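Local coordinates for protein separin (Saccharomyces cerevisiae, PDB 5U1T) that cleaves the MCD1/SCC1 subunit of cohesin at the onset of anaphase as a caspase-like cysteine protease, allowing chromosomes to segregate, at residues Asn1129-Pro1141 with Ser1354-Cys1366. Numbering follows the deposited sequence.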
loop_
_atom_site.group_PDB
_atom_site.type_symbol
_atom_site.label_atom_id
_atom_site.label_comp_id
_atom_site.label_asym_id
_atom_site.label_seq_id
_atom_site.Cartn_x
_atom_site.Cartn_y
_atom_site.Cartn_z
ATOM N N ASN A 1129 54.763 6.073 -18.918
ATOM C CA ASN A 1129 56.058 6.747 -18.854
ATOM C C ASN A 1129 55.985 8.254 -19.075
ATOM O O ASN A 1129 56.990 8.890 -19.412
ATOM C CB ASN A 1129 57.042 6.147 -19.858
ATOM C CG ASN A 1129 58.483 6.293 -19.395
ATOM O OD1 ASN A 1129 58.758 6.260 -18.190
ATOM N ND2 ASN A 1129 59.400 6.481 -20.334
ATOM N N LEU A 1130 54.799 8.824 -18.878
ATOM C CA LEU A 1130 54.631 10.258 -18.994
ATOM C C LEU A 1130 55.399 10.977 -17.901
ATOM O O LEU A 1130 55.330 10.619 -16.722
ATOM C CB LEU A 1130 53.158 10.635 -18.941
ATOM C CG LEU A 1130 52.358 10.140 -20.143
ATOM C CD1 LEU A 1130 50.889 10.553 -20.021
ATOM C CD2 LEU A 1130 52.972 10.641 -21.447
ATOM N N ASN A 1131 56.152 11.985 -18.319
ATOM C CA ASN A 1131 56.904 12.831 -17.405
ATOM C C ASN A 1131 55.968 13.875 -16.788
ATOM O O ASN A 1131 56.033 15.064 -17.113
ATOM C CB ASN A 1131 58.077 13.490 -18.142
ATOM C CG ASN A 1131 58.924 14.374 -17.241
ATOM O OD1 ASN A 1131 59.149 14.067 -16.060
ATOM N ND2 ASN A 1131 59.403 15.490 -17.798
ATOM N N ILE A 1132 55.077 13.408 -15.917
ATOM C CA ILE A 1132 54.120 14.273 -15.231
ATOM C C ILE A 1132 54.001 13.905 -13.773
ATOM O O ILE A 1132 54.405 12.823 -13.359
ATOM C CB ILE A 1132 52.710 14.194 -15.845
ATOM C CG1 ILE A 1132 52.272 12.734 -16.013
ATOM C CG2 ILE A 1132 52.655 14.949 -17.150
ATOM C CD1 ILE A 1132 50.835 12.588 -16.432
ATOM N N ASN A 1133 53.455 14.828 -12.994
ATOM C CA ASN A 1133 53.007 14.514 -11.649
ATOM C C ASN A 1133 51.494 14.371 -11.650
ATOM O O ASN A 1133 50.782 15.108 -12.352
ATOM C CB ASN A 1133 53.415 15.586 -10.647
ATOM C CG ASN A 1133 54.892 15.594 -10.364
ATOM O OD1 ASN A 1133 55.604 14.635 -10.658
ATOM N ND2 ASN A 1133 55.361 16.678 -9.765
ATOM N N VAL A 1134 51.013 13.399 -10.886
ATOM C CA VAL A 1134 49.591 13.264 -10.643
ATOM C C VAL A 1134 49.407 13.274 -9.139
ATOM O O VAL A 1134 49.829 12.366 -8.442
ATOM C CB VAL A 1134 49.017 11.997 -11.263
ATOM C CG1 VAL A 1134 47.532 12.160 -11.454
ATOM C CG2 VAL A 1134 49.673 11.728 -12.602
ATOM N N ILE A 1135 48.806 14.338 -8.641
ATOM C CA ILE A 1135 48.760 14.581 -7.218
ATOM C C ILE A 1135 47.310 14.667 -6.747
ATOM O O ILE A 1135 46.552 15.521 -7.221
ATOM C CB ILE A 1135 49.507 15.863 -6.872
ATOM C CG1 ILE A 1135 50.977 15.700 -7.251
ATOM C CG2 ILE A 1135 49.359 16.197 -5.415
ATOM C CD1 ILE A 1135 51.838 16.924 -7.019
ATOM N N THR A 1136 46.920 13.775 -5.834
ATOM C CA THR A 1136 45.570 13.828 -5.280
ATOM C C THR A 1136 45.567 14.760 -4.065
ATOM O O THR A 1136 46.584 14.910 -3.368
ATOM C CB THR A 1136 45.032 12.419 -4.912
ATOM O OG1 THR A 1136 45.852 11.837 -3.901
ATOM C CG2 THR A 1136 45.088 11.500 -6.116
ATOM N N ILE A 1137 44.441 15.435 -3.879
ATOM C CA ILE A 1137 44.190 16.314 -2.742
ATOM C C ILE A 1137 42.840 15.905 -2.148
ATOM O O ILE A 1137 41.774 15.993 -2.796
ATOM C CB ILE A 1137 44.170 17.812 -3.129
ATOM C CG1 ILE A 1137 45.423 18.186 -3.913
ATOM C CG2 ILE A 1137 43.998 18.698 -1.900
ATOM C CD1 ILE A 1137 45.518 19.657 -4.227
ATOM N N ASP A 1138 42.885 15.426 -0.919
ATOM C CA ASP A 1138 41.715 14.804 -0.340
ATOM C C ASP A 1138 41.626 15.206 1.112
ATOM O O ASP A 1138 42.564 15.779 1.674
ATOM C CB ASP A 1138 41.777 13.283 -0.493
ATOM C CG ASP A 1138 40.446 12.686 -0.886
ATOM O OD1 ASP A 1138 39.406 13.060 -0.261
ATOM O OD2 ASP A 1138 40.435 11.857 -1.842
ATOM N N PHE A 1139 40.480 14.931 1.713
ATOM C CA PHE A 1139 40.299 15.281 3.101
ATOM C C PHE A 1139 39.885 14.049 3.867
ATOM O O PHE A 1139 39.081 13.254 3.375
ATOM C CB PHE A 1139 39.278 16.388 3.228
ATOM C CG PHE A 1139 38.878 16.671 4.632
ATOM C CD1 PHE A 1139 39.812 17.104 5.556
ATOM C CD2 PHE A 1139 37.558 16.523 5.029
ATOM C CE1 PHE A 1139 39.438 17.384 6.849
ATOM C CE2 PHE A 1139 37.180 16.802 6.321
ATOM C CZ PHE A 1139 38.118 17.233 7.230
ATOM N N CYS A 1140 40.462 13.867 5.051
ATOM C CA CYS A 1140 40.157 12.694 5.861
ATOM C C CYS A 1140 39.051 13.019 6.847
ATOM O O CYS A 1140 39.244 13.797 7.788
ATOM C CB CYS A 1140 41.393 12.189 6.600
ATOM S SG CYS A 1140 41.129 10.641 7.508
ATOM N N PRO A 1141 37.872 12.431 6.607
ATOM C CA PRO A 1141 36.673 12.654 7.426
ATOM C C PRO A 1141 36.918 12.221 8.885
ATOM O O PRO A 1141 36.658 12.971 9.842
ATOM C CB PRO A 1141 35.611 11.773 6.742
ATOM C CG PRO A 1141 36.403 10.700 6.005
ATOM C CD PRO A 1141 37.681 11.383 5.581
ATOM N N SER A 1354 62.537 19.447 -15.527
ATOM C CA SER A 1354 61.317 19.392 -14.747
ATOM C C SER A 1354 60.273 18.528 -15.446
ATOM O O SER A 1354 60.442 18.151 -16.610
ATOM C CB SER A 1354 60.800 20.807 -14.510
ATOM O OG SER A 1354 60.572 21.465 -15.737
ATOM N N ILE A 1355 59.198 18.199 -14.729
ATOM C CA ILE A 1355 58.109 17.454 -15.331
ATOM C C ILE A 1355 57.349 18.406 -16.236
ATOM O O ILE A 1355 57.527 19.624 -16.167
ATOM C CB ILE A 1355 57.173 16.796 -14.276
ATOM C CG1 ILE A 1355 56.706 17.798 -13.207
ATOM C CG2 ILE A 1355 57.864 15.606 -13.616
ATOM C CD1 ILE A 1355 55.385 18.490 -13.521
ATOM N N PHE A 1356 56.509 17.828 -17.084
ATOM C CA PHE A 1356 55.871 18.530 -18.183
ATOM C C PHE A 1356 54.539 19.176 -17.791
ATOM O O PHE A 1356 54.168 20.231 -18.304
ATOM C CB PHE A 1356 55.664 17.544 -19.329
ATOM C CG PHE A 1356 54.973 18.128 -20.529
ATOM C CD1 PHE A 1356 53.579 18.120 -20.620
ATOM C CD2 PHE A 1356 55.726 18.652 -21.592
ATOM C CE1 PHE A 1356 52.942 18.652 -21.721
ATOM C CE2 PHE A 1356 55.099 19.181 -22.723
ATOM C CZ PHE A 1356 53.705 19.187 -22.782
ATOM N N HIS A 1357 53.818 18.522 -16.888
ATOM C CA HIS A 1357 52.469 18.943 -16.525
ATOM C C HIS A 1357 52.066 18.315 -15.204
ATOM O O HIS A 1357 52.568 17.266 -14.829
ATOM C CB HIS A 1357 51.470 18.563 -17.633
ATOM C CG HIS A 1357 50.071 19.038 -17.382
ATOM N ND1 HIS A 1357 49.716 20.369 -17.424
ATOM C CD2 HIS A 1357 48.938 18.359 -17.079
ATOM C CE1 HIS A 1357 48.428 20.490 -17.154
ATOM N NE2 HIS A 1357 47.933 19.285 -16.940
ATOM N N THR A 1358 51.159 18.971 -14.505
ATOM C CA THR A 1358 50.660 18.461 -13.242
ATOM C C THR A 1358 49.173 18.239 -13.273
ATOM O O THR A 1358 48.399 19.180 -13.450
ATOM C CB THR A 1358 50.975 19.419 -12.105
ATOM O OG1 THR A 1358 52.396 19.541 -11.991
ATOM C CG2 THR A 1358 50.391 18.910 -10.804
ATOM N N PHE A 1359 48.772 16.987 -13.096
ATOM C CA PHE A 1359 47.364 16.660 -12.924
ATOM C C PHE A 1359 47.017 16.646 -11.439
ATOM O O PHE A 1359 47.619 15.908 -10.657
ATOM C CB PHE A 1359 47.032 15.318 -13.579
ATOM C CG PHE A 1359 47.047 15.360 -15.083
ATOM C CD1 PHE A 1359 46.044 16.024 -15.781
ATOM C CD2 PHE A 1359 48.053 14.736 -15.801
ATOM C CE1 PHE A 1359 46.048 16.067 -17.148
ATOM C CE2 PHE A 1359 48.067 14.781 -17.180
ATOM C CZ PHE A 1359 47.070 15.448 -17.855
ATOM N N LEU A 1360 46.081 17.506 -11.052
ATOM C CA LEU A 1360 45.510 17.469 -9.707
ATOM C C LEU A 1360 44.214 16.672 -9.678
ATOM O O LEU A 1360 43.175 17.128 -10.167
ATOM C CB LEU A 1360 45.234 18.873 -9.183
ATOM C CG LEU A 1360 46.395 19.805 -8.902
ATOM C CD1 LEU A 1360 45.846 21.123 -8.400
ATOM C CD2 LEU A 1360 47.305 19.162 -7.891
ATOM N N VAL A 1361 44.274 15.475 -9.124
ATOM C CA VAL A 1361 43.056 14.740 -8.845
ATOM C C VAL A 1361 42.398 15.360 -7.623
ATOM O O VAL A 1361 42.825 15.112 -6.496
ATOM C CB VAL A 1361 43.333 13.271 -8.602
ATOM C CG1 VAL A 1361 42.037 12.525 -8.303
ATOM C CG2 VAL A 1361 44.055 12.683 -9.787
ATOM N N VAL A 1362 41.379 16.179 -7.850
ATOM C CA VAL A 1362 40.752 16.928 -6.769
ATOM C C VAL A 1362 39.415 16.307 -6.338
ATOM O O VAL A 1362 38.475 16.198 -7.133
ATOM C CB VAL A 1362 40.539 18.400 -7.177
ATOM C CG1 VAL A 1362 39.898 19.186 -6.040
ATOM C CG2 VAL A 1362 41.888 19.028 -7.581
ATOM N N SER A 1363 39.350 15.877 -5.081
ATOM C CA SER A 1363 38.137 15.260 -4.551
ATOM C C SER A 1363 37.033 16.304 -4.477
ATOM O O SER A 1363 37.318 17.495 -4.356
ATOM C CB SER A 1363 38.389 14.654 -3.170
ATOM O OG SER A 1363 38.438 15.663 -2.169
ATOM N N SER A 1364 35.782 15.865 -4.554
ATOM C CA SER A 1364 34.656 16.789 -4.501
ATOM C C SER A 1364 34.700 17.669 -3.237
ATOM O O SER A 1364 34.341 18.848 -3.282
ATOM C CB SER A 1364 33.313 16.020 -4.593
ATOM O OG SER A 1364 33.035 15.209 -3.453
ATOM N N SER A 1365 35.168 17.117 -2.120
ATOM C CA SER A 1365 35.227 17.907 -0.901
ATOM C C SER A 1365 36.248 19.037 -1.013
ATOM O O SER A 1365 36.122 20.052 -0.322
ATOM C CB SER A 1365 35.551 17.035 0.305
ATOM O OG SER A 1365 36.894 16.608 0.279
ATOM N N CYS A 1366 37.242 18.879 -1.888
ATOM C CA CYS A 1366 38.292 19.883 -2.016
ATOM C C CYS A 1366 38.146 20.785 -3.240
ATOM O O CYS A 1366 38.925 21.709 -3.428
ATOM C CB CYS A 1366 39.665 19.205 -2.061
ATOM S SG CYS A 1366 40.141 18.327 -0.555
#
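Asn-1131 grips the chain at Ser-1354 to Phe-1356 with two groups: its backbone O accepts a nearly straight bond from Phe-1356 N (2.8 Å), and its side-chain ND2 donates to Ser-1354 O at 3.1 Å. With CG anti to the backbone N (chi1 -179°), the amide extends past Ile-1355, whose CG2 lies against OD1. With an alanine here the ND2 donor is gone, which would probably leave Ser-1354 O without this partner and Ile-1355 less covered.

Beyond this point the strands run parallel, and Asn-1133, Ile-1135 and Ile-1137 each donate N and accept at O. Phe-1359 O takes Ile-1135 N at 2.8 Å, whereas Val-1361 N reaches Ile-1135 O from above the carbonyl plane. The last backbone bond between the two segments, Ser-1363 N to Ile-1137 O, is weak at 3.3 Å. Asp-1138 OD1 accepts the N-H of the following residue, Phe-1139, through its anti lone pair. His-1357 has both ring nitrogens satisfied by Ser-1381 and Thr-1383.

On one face Ile-1132 CD1 meets the edge of the Phe-1359 ring (3.6 Å to CD2), and Thr-1136 CG2 lies alongside Val-1361. Flanked by strands 1146-1152 and 1382-1385, the pair forms the interior of a mixed beta-sheet.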